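PDB 4F0Q: restriction endonuclease from Mycobacterium sp., which cleaves DNA in response to cytosine methylation, acting as a tetrameric, modification-dependent endonuclease. Local coordinates for residues K19-F24 with G218-W223; E185-V190 with P202-D207; A209-G214 with P257-R262. All blocks are in the same frame, centred on the assembly; numbering follows the deposited sequence.

Contact 1. Residues K19-F24 with G218-W223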
loop_
_atom_site.group_PDB
_atom_site.type_symbol
_atom_site.label_atom_id
_atom_site.label_comp_id
_atom_site.label_asym_id
_atom_site.label_seq_id
_atom_site.Cartn_x
_atom_site.Cartn_y
_atom_site.Cartn_z
ATOM N N LYS A 19 7.872 -19.176 45.010
ATOM C CA LYS A 19 9.125 -19.083 44.269
ATOM C C LYS A 19 8.882 -19.065 42.763
ATOM O O LYS A 19 8.335 -20.017 42.208
ATOM C CB LYS A 19 10.052 -20.242 44.635
ATOM C CG LYS A 19 11.441 -20.133 44.031
ATOM C CD LYS A 19 12.172 -18.914 44.565
ATOM C CE LYS A 19 13.545 -18.767 43.932
ATOM N NZ LYS A 19 14.264 -17.567 44.445
ATOM N N PRO A 20 9.294 -17.975 42.098
ATOM C CA PRO A 20 9.105 -17.815 40.652
ATOM C C PRO A 20 10.035 -18.716 39.847
ATOM O O PRO A 20 11.220 -18.811 40.165
ATOM C CB PRO A 20 9.479 -16.344 40.407
ATOM C CG PRO A 20 9.509 -15.700 41.761
ATOM C CD PRO A 20 9.907 -16.783 42.704
ATOM N N ARG A 21 9.500 -19.371 38.822
ATOM C CA ARG A 21 10.324 -20.150 37.904
ATOM C C ARG A 21 10.099 -19.710 36.457
ATOM O O ARG A 21 9.208 -20.203 35.764
ATOM C CB ARG A 21 10.096 -21.657 38.088
ATOM C CG ARG A 21 8.643 -22.095 38.116
ATOM C CD ARG A 21 8.537 -23.596 38.324
ATOM N NE ARG A 21 7.275 -24.129 37.823
ATOM C CZ ARG A 21 6.140 -24.142 38.514
ATOM N NH1 ARG A 21 6.102 -23.650 39.744
ATOM N NH2 ARG A 21 5.043 -24.648 37.971
ATOM N N LEU A 22 10.923 -18.766 36.014
ATOM C CA LEU A 22 10.746 -18.131 34.715
ATOM C C LEU A 22 11.325 -18.959 33.575
ATOM O O LEU A 22 12.509 -19.297 33.579
ATOM C CB LEU A 22 11.396 -16.747 34.716
ATOM C CG LEU A 22 11.014 -15.807 35.860
ATOM C CD1 LEU A 22 11.747 -14.482 35.725
ATOM C CD2 LEU A 22 9.511 -15.591 35.902
ATOM N N VAL A 23 10.485 -19.280 32.598
ATOM C CA VAL A 23 10.956 -19.916 31.374
ATOM C C VAL A 23 10.934 -18.894 30.240
ATOM O O VAL A 23 9.936 -18.207 30.031
ATOM C CB VAL A 23 10.125 -21.169 31.011
ATOM C CG1 VAL A 23 8.642 -20.844 30.965
ATOM C CG2 VAL A 23 10.594 -21.760 29.687
ATOM N N PHE A 24 12.048 -18.780 29.526
ATOM C CA PHE A 24 12.171 -17.779 28.475
ATOM C C PHE A 24 12.002 -18.385 27.088
ATOM O O PHE A 24 12.185 -19.586 26.899
ATOM C CB PHE A 24 13.516 -17.056 28.579
ATOM C CG PHE A 24 13.704 -16.315 29.870
ATOM C CD1 PHE A 24 13.273 -15.005 30.001
ATOM C CD2 PHE A 24 14.305 -16.930 30.955
ATOM C CE1 PHE A 24 13.442 -14.321 31.189
ATOM C CE2 PHE A 24 14.477 -16.251 32.147
ATOM C CZ PHE A 24 14.045 -14.945 32.264
ATOM N N GLY A 218 9.520 -14.168 28.352
ATOM C CA GLY A 218 9.034 -15.481 28.723
ATOM C C GLY A 218 7.892 -15.398 29.716
ATOM O O GLY A 218 7.256 -14.352 29.851
ATOM N N VAL A 219 7.627 -16.498 30.413
ATOM C CA VAL A 219 6.529 -16.539 31.374
ATOM C C VAL A 219 6.929 -17.177 32.702
ATOM O O VAL A 219 7.921 -17.903 32.789
ATOM C CB VAL A 219 5.304 -17.302 30.815
ATOM C CG1 VAL A 219 4.711 -16.573 29.616
ATOM C CG2 VAL A 219 5.685 -18.727 30.450
ATOM N N ASP A 220 6.144 -16.885 33.735
ATOM C CA ASP A 220 6.294 -17.528 35.031
ATOM C C ASP A 220 5.322 -18.698 35.070
ATOM O O ASP A 220 4.130 -18.527 34.820
ATOM C CB ASP A 220 5.974 -16.539 36.155
ATOM C CG ASP A 220 6.445 -17.020 37.518
ATOM O OD1 ASP A 220 6.563 -18.246 37.722
ATOM O OD2 ASP A 220 6.697 -16.164 38.391
ATOM N N PHE A 221 5.829 -19.887 35.380
ATOM C CA PHE A 221 4.994 -21.084 35.371
ATOM C C PHE A 221 4.033 -21.157 36.554
ATOM O O PHE A 221 3.203 -22.063 36.630
ATOM C CB PHE A 221 5.845 -22.351 35.289
ATOM C CG PHE A 221 5.729 -23.066 33.976
ATOM C CD1 PHE A 221 4.619 -23.846 33.693
ATOM C CD2 PHE A 221 6.723 -22.954 33.020
ATOM C CE1 PHE A 221 4.506 -24.501 32.481
ATOM C CE2 PHE A 221 6.617 -23.608 31.807
ATOM C CZ PHE A 221 5.507 -24.381 31.537
ATOM N N ARG A 222 4.143 -20.202 37.473
ATOM C CA ARG A 222 3.197 -20.102 38.578
ATOM C C ARG A 222 1.829 -19.660 38.064
ATOM O O ARG A 222 0.814 -19.839 38.736
ATOM C CB ARG A 222 3.711 -19.143 39.652
ATOM C CG ARG A 222 4.952 -19.643 40.373
ATOM C CD ARG A 222 5.284 -18.781 41.577
ATOM N NE ARG A 222 5.615 -17.411 41.199
ATOM C CZ ARG A 222 5.952 -16.460 42.063
ATOM N NH1 ARG A 222 6.000 -16.727 43.361
ATOM N NH2 ARG A 222 6.238 -15.240 41.630
ATOM N N TRP A 223 1.821 -19.077 36.868
ATOM C CA TRP A 223 0.592 -18.747 36.158
ATOM C C TRP A 223 -0.214 -20.023 35.941
ATOM O O TRP A 223 -1.411 -20.087 36.242
ATOM C CB TRP A 223 0.945 -18.113 34.810
ATOM C CG TRP A 223 -0.226 -17.689 33.972
ATOM C CD1 TRP A 223 -1.508 -17.479 34.391
ATOM C CD2 TRP A 223 -0.215 -17.423 32.564
ATOM N NE1 TRP A 223 -2.296 -17.098 33.329
ATOM C CE2 TRP A 223 -1.525 -17.057 32.197
ATOM C CE3 TRP A 223 0.776 -17.459 31.578
ATOM C CZ2 TRP A 223 -1.868 -16.728 30.889
ATOM C CZ3 TRP A 223 0.432 -17.133 30.279
ATOM C CH2 TRP A 223 -0.878 -16.773 29.946
#
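Val23 and Val219 form the hydrogen-bonded pair of a short two-stranded antiparallel sheet. Val23 N donates a hydrogen bond to Val219 O, and Val219 N donates one to Val23 O, each at 2.9 Å. A weaker bond, 3.4 Å from Phe221 N to Arg21 O, continues the pairing toward the helix.

Apolar contacts gather on the valine face. CG1 of Val23 lies between its own N and carbonyl carbon (chi1 53°), and from there reaches Val219 CG2 at 3.7 Å and Phe221 CD2 at 3.5 Å. Phe178 and Leu51 cover this cluster.

Polar groups meet around Asp220, which caps the following helix: Arg222 N meets OD1 from above the carboxylate plane. OD2 takes a salt bridge from Arg222 NE at 3.3 Å. Pro20 CG rests 3.3 Å above one guanidinium face of Arg222, near its rim, while NH1 bonds to Ala17 O. Arg21 NE lies 3.4 Å from Phe221 CB, guanidinium and ring planes 14° apart; NE bonds to Leu51 O and NH2 forms a salt bridge with Asp225.

Held mainly by Arg222, the buried carboxylate reaches the N-terminal segment through one weak bond from Arg21 N and packing on Pro20; guanidinium and helix end would favour its charged form.

Contact 2. Residues E185-V190 with P202-D207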
loop_
_atom_site.group_PDB
_atom_site.type_symbol
_atom_site.label_atom_id
_atom_site.label_comp_id
_atom_site.label_asym_id
_atom_site.label_seq_id
_atom_site.Cartn_x
_atom_site.Cartn_y
_atom_site.Cartn_z
ATOM N N GLU A 185 -5.601 -16.404 17.218
ATOM C CA GLU A 185 -6.042 -15.208 16.514
ATOM C C GLU A 185 -7.031 -15.563 15.413
ATOM O O GLU A 185 -8.002 -14.841 15.181
ATOM C CB GLU A 185 -4.852 -14.447 15.929
ATOM C CG GLU A 185 -5.238 -13.144 15.248
ATOM C CD GLU A 185 -4.049 -12.426 14.645
ATOM O OE1 GLU A 185 -3.021 -13.087 14.385
ATOM O OE2 GLU A 185 -4.141 -11.198 14.437
ATOM N N ARG A 186 -6.785 -16.678 14.735
ATOM C CA ARG A 186 -7.708 -17.129 13.698
ATOM C C ARG A 186 -7.757 -18.653 13.609
ATOM O O ARG A 186 -6.768 -19.330 13.876
ATOM C CB ARG A 186 -7.339 -16.516 12.344
ATOM C CG ARG A 186 -8.424 -16.645 11.284
ATOM C CD ARG A 186 -8.146 -15.760 10.079
ATOM N NE ARG A 186 -6.928 -16.148 9.375
ATOM C CZ ARG A 186 -6.536 -15.624 8.218
ATOM N NH1 ARG A 186 -7.269 -14.690 7.629
ATOM N NH2 ARG A 186 -5.412 -16.037 7.646
ATOM N N LEU A 187 -8.921 -19.185 13.254
ATOM C CA LEU A 187 -9.083 -20.620 13.050
ATOM C C LEU A 187 -9.951 -20.849 11.821
ATOM O O LEU A 187 -11.126 -20.484 11.806
ATOM C CB LEU A 187 -9.710 -21.277 14.284
ATOM C CG LEU A 187 -9.700 -22.810 14.365
ATOM C CD1 LEU A 187 -9.639 -23.262 15.814
ATOM C CD2 LEU A 187 -10.914 -23.423 13.677
ATOM N N GLU A 188 -9.373 -21.457 10.790
ATOM C CA GLU A 188 -10.082 -21.636 9.529
ATOM C C GLU A 188 -10.005 -23.056 8.977
ATOM O O GLU A 188 -9.169 -23.858 9.395
ATOM C CB GLU A 188 -9.576 -20.633 8.488
ATOM C CG GLU A 188 -8.066 -20.578 8.359
ATOM C CD GLU A 188 -7.596 -19.394 7.537
ATOM O OE1 GLU A 188 -6.382 -19.099 7.556
ATOM O OE2 GLU A 188 -8.440 -18.757 6.872
ATOM N N HIS A 189 -10.895 -23.354 8.035
ATOM C CA HIS A 189 -10.929 -24.648 7.368
ATOM C C HIS A 189 -9.856 -24.704 6.289
ATOM O O HIS A 189 -9.562 -23.699 5.645
ATOM C CB HIS A 189 -12.313 -24.881 6.755
ATOM C CG HIS A 189 -12.406 -26.114 5.908
ATOM N ND1 HIS A 189 -12.290 -26.083 4.534
ATOM C CD2 HIS A 189 -12.613 -27.410 6.238
ATOM C CE1 HIS A 189 -12.417 -27.307 4.056
ATOM N NE2 HIS A 189 -12.613 -28.132 5.069
ATOM N N VAL A 190 -9.268 -25.879 6.098
ATOM C CA VAL A 190 -8.268 -26.060 5.052
ATOM C C VAL A 190 -8.329 -27.487 4.513
ATOM O O VAL A 190 -8.811 -28.390 5.192
ATOM C CB VAL A 190 -6.846 -25.739 5.571
ATOM C CG1 VAL A 190 -6.330 -26.859 6.463
ATOM C CG2 VAL A 190 -5.889 -25.485 4.412
ATOM N N PRO A 202 -9.691 -32.807 5.011
ATOM C CA PRO A 202 -9.933 -31.524 5.677
ATOM C C PRO A 202 -9.094 -31.401 6.942
ATOM O O PRO A 202 -8.608 -32.409 7.452
ATOM C CB PRO A 202 -11.418 -31.594 6.038
ATOM C CG PRO A 202 -11.704 -33.048 6.153
ATOM C CD PRO A 202 -10.859 -33.700 5.098
ATOM N N ASN A 203 -8.935 -30.178 7.436
ATOM C CA ASN A 203 -8.127 -29.912 8.618
ATOM C C ASN A 203 -8.340 -28.476 9.084
ATOM O O ASN A 203 -8.955 -27.669 8.383
ATOM C CB ASN A 203 -6.644 -30.157 8.322
ATOM C CG ASN A 203 -5.811 -30.307 9.583
ATOM O OD1 ASN A 203 -6.327 -30.645 10.648
ATOM N ND2 ASN A 203 -4.514 -30.054 9.467
ATOM N N LEU A 204 -7.829 -28.162 10.270
ATOM C CA LEU A 204 -7.940 -26.818 10.818
ATOM C C LEU A 204 -6.596 -26.101 10.772
ATOM O O LEU A 204 -5.585 -26.624 11.239
ATOM C CB LEU A 204 -8.464 -26.867 12.253
ATOM C CG LEU A 204 -9.801 -27.581 12.464
ATOM C CD1 LEU A 204 -10.218 -27.507 13.923
ATOM C CD2 LEU A 204 -10.877 -26.993 11.566
ATOM N N SER A 205 -6.594 -24.903 10.197
ATOM C CA SER A 205 -5.402 -24.069 10.143
ATOM C C SER A 205 -5.571 -22.881 11.082
ATOM O O SER A 205 -6.570 -22.166 11.017
ATOM C CB SER A 205 -5.147 -23.587 8.714
ATOM O OG SER A 205 -3.959 -22.820 8.637
ATOM N N LEU A 206 -4.592 -22.674 11.956
ATOM C CA LEU A 206 -4.707 -21.666 13.002
ATOM C C LEU A 206 -3.613 -20.601 12.946
ATOM O O LEU A 206 -2.422 -20.915 12.888
ATOM C CB LEU A 206 -4.713 -22.324 14.389
ATOM C CG LEU A 206 -5.978 -23.041 14.875
ATOM C CD1 LEU A 206 -6.191 -24.373 14.170
ATOM C CD2 LEU A 206 -5.929 -23.239 16.384
ATOM N N ASP A 207 -4.039 -19.341 12.957
ATOM C CA ASP A 207 -3.139 -18.214 13.150
ATOM C C ASP A 207 -3.028 -17.928 14.639
ATOM O O ASP A 207 -4.003 -17.515 15.277
ATOM C CB ASP A 207 -3.658 -16.969 12.429
ATOM C CG ASP A 207 -3.499 -17.055 10.926
ATOM O OD1 ASP A 207 -2.517 -17.673 10.464
ATOM O OD2 ASP A 207 -4.355 -16.499 10.208
HETATM O O HOH W 1 -5.287 -19.602 9.696
#
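The two strands of a long beta hairpin, 175-193 and 200-210, pair here in antiparallel register, with a classic beta bulge at one end where Glu185 and Arg186 both face Asp207. Asp207 O accepts from Arg186 N at 3.0 Å, and weakly from Glu185 N. Farther along, Glu188 and Ser205 exchange two nearly straight backbone bonds, and Val190 and Asn203 form the next hydrogen-bonded pair.

On one face, Leu187 and Leu206 run alongside each other, CD1 to CD2 at 3.8 Å, and Leu187 CD2 crosses toward Leu204; helix 130-142 covers this patch through Leu136.

On the Arg186, Glu188 and Asp207 side, charged groups cluster near the bulge. The Arg186 chain, bent at chi3 (64°), forms a salt bridge with Asp207 OD2, NE at 2.7 Å and NH2 at 2.8 Å, but both N-H groups point poorly at the oxygen and each hydrogen bond is weak. Glu188 OE1 lies 3.2 Å from Arg186 NH2, a salt bridge of charges alone, with no N-H aimed at it.

Arg186 is thus shared by two carboxylates. Arg113 also neutralises Asp207, and the acidic pair probably offsets the like charges of Arg186 and Arg186 of the third subunit, which meet across the interface.

Contact 3. Residues A209-G214 with P257-R262; sequences AVVSGG and PGIRRR
Arg261 runs alongside Val210 where the end of strand 200-210 meets the loop that follows helix 243-251. From its root the arginine can be traced outward. CB packs 3.4 Å from Val210 O and also touches Val211 O at 4.0 Å. With CG anti to the backbone N (chi1 179°) and the chain extended as far as NE, the methylenes run along the valine, and CD comes 4.1 Å from Val210 CG1. Beyond CD the side chain leaves the strand: its guanidinium makes a salt bridge through NH2 to Asp217 and a weak hydrogen bond through NH1 to Leu107 O. The same arginine packs on Val191 of the second subunit.

The backbone beneath is held by two bonds of a single bridge between Val211 and Arg260. Arg261 N donates to Val210 O at 2.7 Å, and Ser212 N donates to Ile259 O at 2.8 Å. A water accepts from Arg262 N and pairs with Ser212 OG, adding a second link between the loop and the serine. Arg260 turns to the other end of the bridge, where its CG and NH1 both touch Ala209 CB, NH1 at 3.7 Å, and NH1 makes a salt bridge with Glu185.

Strand 175-193 supports the valine side of the joint: Val211 and Ile259 both pack on Ile183, and Val211 also touches Ala181. Helix 243-251 closes over Ile259 with Ser244, Arg247 and Trp248, wedging the loop between helix and sheet.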
loop_
_atom_site.group_PDB
_atom_site.type_symbol
_atom_site.label_atom_id
_atom_site.label_comp_id
_atom_site.label_asym_id
_atom_site.label_seq_id
_atom_site.Cartn_x
_atom_site.Cartn_y
_atom_site.Cartn_z
ATOM N N ALA A 209 -1.059 -15.980 17.885
ATOM C CA ALA A 209 -0.312 -14.787 18.252
ATOM C C ALA A 209 0.438 -15.002 19.561
ATOM O O ALA A 209 -0.164 -15.025 20.634
ATOM C CB ALA A 209 -1.247 -13.594 18.367
ATOM N N VAL A 210 1.753 -15.166 19.466
ATOM C CA VAL A 210 2.590 -15.315 20.650
ATOM C C VAL A 210 2.682 -13.984 21.386
ATOM O O VAL A 210 3.159 -12.994 20.834
ATOM C CB VAL A 210 4.004 -15.802 20.287
ATOM C CG1 VAL A 210 4.865 -15.910 21.534
ATOM C CG2 VAL A 210 3.933 -17.138 19.567
ATOM N N VAL A 211 2.223 -13.966 22.633
ATOM C CA VAL A 211 2.149 -12.728 23.404
ATOM C C VAL A 211 3.508 -12.252 23.911
ATOM O O VAL A 211 4.362 -13.055 24.288
ATOM C CB VAL A 211 1.175 -12.857 24.598
ATOM C CG1 VAL A 211 -0.250 -13.026 24.105
ATOM C CG2 VAL A 211 1.575 -14.019 25.494
ATOM N N SER A 212 3.696 -10.936 23.912
ATOM C CA SER A 212 4.903 -10.331 24.460
ATOM C C SER A 212 4.978 -10.593 25.958
ATOM O O SER A 212 3.966 -10.538 26.657
ATOM C CB SER A 212 4.915 -8.826 24.187
ATOM O OG SER A 212 6.061 -8.215 24.752
ATOM N N GLY A 213 6.179 -10.878 26.449
ATOM C CA GLY A 213 6.364 -11.216 27.847
ATOM C C GLY A 213 6.396 -10.014 28.771
ATOM O O GLY A 213 6.163 -10.142 29.973
ATOM N N GLY A 214 6.686 -8.842 28.215
ATOM C CA GLY A 214 6.772 -7.628 29.005
ATOM C C GLY A 214 8.163 -7.403 29.567
ATOM O O GLY A 214 9.123 -7.237 28.818
ATOM N N PRO A 257 -3.770 -6.805 18.193
ATOM C CA PRO A 257 -2.826 -6.147 17.279
ATOM C C PRO A 257 -1.661 -5.428 17.966
ATOM O O PRO A 257 -0.807 -4.883 17.271
ATOM C CB PRO A 257 -3.701 -5.117 16.553
ATOM C CG PRO A 257 -5.080 -5.639 16.670
ATOM C CD PRO A 257 -5.139 -6.287 18.014
ATOM N N GLY A 258 -1.622 -5.427 19.296
ATOM C CA GLY A 258 -0.582 -4.710 20.011
ATOM C C GLY A 258 0.118 -5.496 21.103
ATOM O O GLY A 258 0.917 -4.938 21.854
ATOM N N ILE A 259 -0.170 -6.791 21.194
ATOM C CA ILE A 259 0.410 -7.620 22.249
ATOM C C ILE A 259 1.273 -8.761 21.715
ATOM O O ILE A 259 1.711 -9.622 22.477
ATOM C CB ILE A 259 -0.675 -8.206 23.175
ATOM C CG1 ILE A 259 -1.644 -9.080 22.377
ATOM C CG2 ILE A 259 -1.421 -7.094 23.898
ATOM C CD1 ILE A 259 -2.790 -9.624 23.199
ATOM N N ARG A 260 1.519 -8.765 20.409
ATOM C CA ARG A 260 2.341 -9.803 19.797
ATOM C C ARG A 260 3.813 -9.631 20.152
ATOM O O ARG A 260 4.312 -8.510 20.243
ATOM C CB ARG A 260 2.166 -9.805 18.278
ATOM C CG ARG A 260 1.459 -11.032 17.734
ATOM C CD ARG A 260 1.387 -10.994 16.218
ATOM N NE ARG A 260 0.514 -9.928 15.738
ATOM C CZ ARG A 260 -0.756 -10.108 15.390
ATOM N NH1 ARG A 260 -1.297 -11.315 15.464
ATOM N NH2 ARG A 260 -1.483 -9.084 14.963
ATOM N N ARG A 261 4.502 -10.752 20.349
ATOM C CA ARG A 261 5.930 -10.736 20.651
ATOM C C ARG A 261 6.730 -10.187 19.471
ATOM O O ARG A 261 6.475 -10.537 18.320
ATOM C CB ARG A 261 6.418 -12.141 21.011
ATOM C CG ARG A 261 7.905 -12.225 21.329
ATOM C CD ARG A 261 8.312 -13.640 21.709
ATOM N NE ARG A 261 9.724 -13.729 22.070
ATOM C CZ ARG A 261 10.693 -14.076 21.229
ATOM N NH1 ARG A 261 10.406 -14.370 19.968
ATOM N NH2 ARG A 261 11.950 -14.132 21.648
ATOM N N ARG A 262 7.696 -9.323 19.769
ATOM C CA ARG A 262 8.505 -8.694 18.735
ATOM C C ARG A 262 9.991 -8.799 19.053
ATOM O O ARG A 262 10.421 -8.486 20.161
ATOM C CB ARG A 262 8.109 -7.225 18.575
ATOM C CG ARG A 262 8.863 -6.485 17.485
ATOM C CD ARG A 262 8.546 -7.049 16.109
ATOM N NE ARG A 262 9.005 -6.161 15.045
ATOM C CZ ARG A 262 10.212 -6.216 14.493
ATOM N NH1 ARG A 262 11.089 -7.122 14.900
ATOM N NH2 ARG A 262 10.541 -5.364 13.532
HETATM O O HOH W 2 8.044 -8.658 22.745
#

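Contacts 2 and 3 share strand 200-210 and are joined directly by a salt bridge from Glu185 OE1 to Arg260 NH1, 2.7 Å long, although their centres lie 20 Å apart. Both also touch the third subunit. Contact 1 has its centre about 24 Å from the chain centre, on a separate two-stranded sheet, with exposed residues at its N-terminal end; contact 3 is the most buried of the three. Chemistry follows place. Contact 2, within the large sheet, has one face rich in leucine and one partly charged; contact 3 relies chiefly on backbone bonds as a loop meets a strand end; contact 1 combines a helix cap with a small apolar cluster.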